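Local coordinates for uncharacterized peroxidase-related protein (Silicibacter sp., PDB 2PFX) that is uncharacterized but, as a peroxidase-related member of the AhpD-like carboxymuconolactone decarboxylase family, is probably an oxidoreductase that works on peroxides, at residues E7-D12 / S176-M181. Sequence-based numbering, arbitrary orientation. Where two conformers were deposited one is given.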
# COMPACT_ATOMS: atom_id res chain seq x y z
N GLU A 7 -29.60 -11.79 7.72
CA GLU A 7 -28.92 -12.88 8.36
C GLU A 7 -29.33 -14.20 7.72
O GLU A 7 -30.42 -14.35 7.19
CB GLU A 7 -29.21 -12.89 9.86
CG GLU A 7 -28.78 -11.64 10.57
CD GLU A 7 -28.93 -11.66 12.08
OE1 GLU A 7 -28.64 -12.69 12.73
OE2 GLU A 7 -29.35 -10.62 12.64
N PRO A 8 -28.43 -15.18 7.76
CA PRO A 8 -27.08 -14.96 8.29
C PRO A 8 -26.12 -14.26 7.33
O PRO A 8 -25.13 -13.71 7.83
CB PRO A 8 -26.60 -16.39 8.53
CG PRO A 8 -27.37 -17.24 7.60
CD PRO A 8 -28.70 -16.56 7.35
N THR A 9 -26.37 -14.24 6.02
CA THR A 9 -25.60 -13.46 5.06
C THR A 9 -26.55 -12.65 4.18
O THR A 9 -27.76 -12.77 4.33
CB THR A 9 -24.71 -14.32 4.13
OG1 THR A 9 -25.52 -15.02 3.19
CG2 THR A 9 -23.99 -15.41 4.93
N ALA A 10 -25.98 -11.86 3.28
CA ALA A 10 -26.80 -11.14 2.30
C ALA A 10 -27.14 -12.01 1.09
O ALA A 10 -27.80 -11.54 0.15
CB ALA A 10 -26.09 -9.87 1.83
N LEU A 11 -26.69 -13.26 1.06
CA LEU A 11 -27.00 -14.15 -0.04
C LEU A 11 -28.31 -14.89 0.16
O LEU A 11 -28.65 -15.32 1.26
CB LEU A 11 -25.87 -15.19 -0.22
CG LEU A 11 -24.53 -14.59 -0.63
CD1 LEU A 11 -23.56 -15.71 -0.95
CD2 LEU A 11 -24.61 -13.65 -1.83
N ASP A 12 -29.07 -15.08 -0.92
CA ASP A 12 -30.27 -15.91 -0.78
C ASP A 12 -29.82 -17.35 -0.92
O ASP A 12 -29.69 -17.91 -2.01
CB ASP A 12 -31.28 -15.47 -1.82
CG ASP A 12 -32.47 -16.41 -1.96
OD1 ASP A 12 -32.98 -16.92 -0.94
OD2 ASP A 12 -32.90 -16.64 -3.11
N SER A 176 -16.78 -11.48 5.00
CA SER A 176 -16.91 -10.10 4.51
C SER A 176 -17.49 -10.11 3.10
O SER A 176 -18.31 -9.27 2.76
CB SER A 176 -15.57 -9.37 4.56
OG SER A 176 -15.21 -9.10 5.90
N ALA A 177 -17.11 -11.05 2.26
CA ALA A 177 -17.63 -11.01 0.90
C ALA A 177 -19.12 -11.29 0.84
O ALA A 177 -19.79 -10.87 -0.11
CB ALA A 177 -16.89 -12.01 0.02
N THR A 178 -19.65 -12.03 1.82
CA THR A 178 -21.07 -12.38 1.76
C THR A 178 -21.95 -11.54 2.69
O THR A 178 -23.15 -11.78 2.80
CB THR A 178 -21.27 -13.87 2.09
OG1 THR A 178 -20.86 -14.16 3.43
CG2 THR A 178 -20.43 -14.71 1.14
N ALA A 179 -21.34 -10.57 3.35
CA ALA A 179 -21.99 -9.74 4.35
C ALA A 179 -22.59 -10.61 5.45
O ALA A 179 -23.73 -10.43 5.87
CB ALA A 179 -23.03 -8.85 3.70
N MSE A 180 -21.78 -11.55 5.92
CA MSE A 180 -22.17 -12.43 7.02
C MSE A 180 -22.30 -11.66 8.31
O MSE A 180 -21.41 -10.91 8.72
CB MSE A 180 -21.15 -13.56 7.18
CG MSE A 180 -21.62 -14.66 8.11
SE MSE A 180 -20.25 -15.98 8.31
CE MSE A 180 -20.45 -16.73 6.55
N MSE A 181 -23.44 -11.84 8.99
CA MSE A 181 -23.68 -11.02 10.18
C MSE A 181 -23.49 -11.78 11.47
O MSE A 181 -24.04 -12.88 11.64
CB MSE A 181 -25.11 -10.48 10.07
CG MSE A 181 -25.23 -9.30 9.12
SE MSE A 181 -24.16 -7.78 9.59
CE MSE A 181 -25.20 -7.43 11.18
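Thr9 lies against Thr178 and Met180, where the N-terminal loop passes the end of helix 155-178. Two backbone hydrogen bonds flank it. Ala10 N donates to Thr178 O at 2.9 Å. Met181 N donates to Pro8 O at 2.8 Å. Both are nearly straight. The second carbonyl also receives a CA-H...O contact from Met180.

In Thr9 the hydroxyl sits between the backbone N and the carbonyl carbon (chi1 72°). From there OG1 accepts from Leu11 N at 3.0 Å, closing an ST turn. The methyl is turned to the other segment: CG2 meets Thr178 OG1 at 3.7 Å and also touches Met180 CG. The closest side-chain approach is that of Thr9 CB to Thr178 O, at 3.3 Å. A valine in place of Thr9 would probably leave Leu11 N without its acceptor and the turn less firmly set.

The OG1 of Thr178 bonds back to Val174 O within the helix, while its CG2 meets Leu11 CD1 at 3.9 Å, the two side chains crossing at about a right angle. Ala10 CB and Ala179 CB touch at 3.7 Å. Arg145 of a second subunit packs on both alanines. Met180, a selenomethionine, runs extended as far as SE and bends there (chi3 -73°), which brings CE back near Thr9 CG2. The CG of Glu7 rests on Met181 CB, and its carboxylate reaches Asn39.

Ala179, with a positive phi (56°), is the first residue to leave helical phi/psi, in a Schellman motif. The arrangement is a helix C-terminus paired with an irregular N-terminal loop: Thr178 O, just before Ala179, is taken up by Ala10 N, and the chain beyond the motif runs on beside the loop.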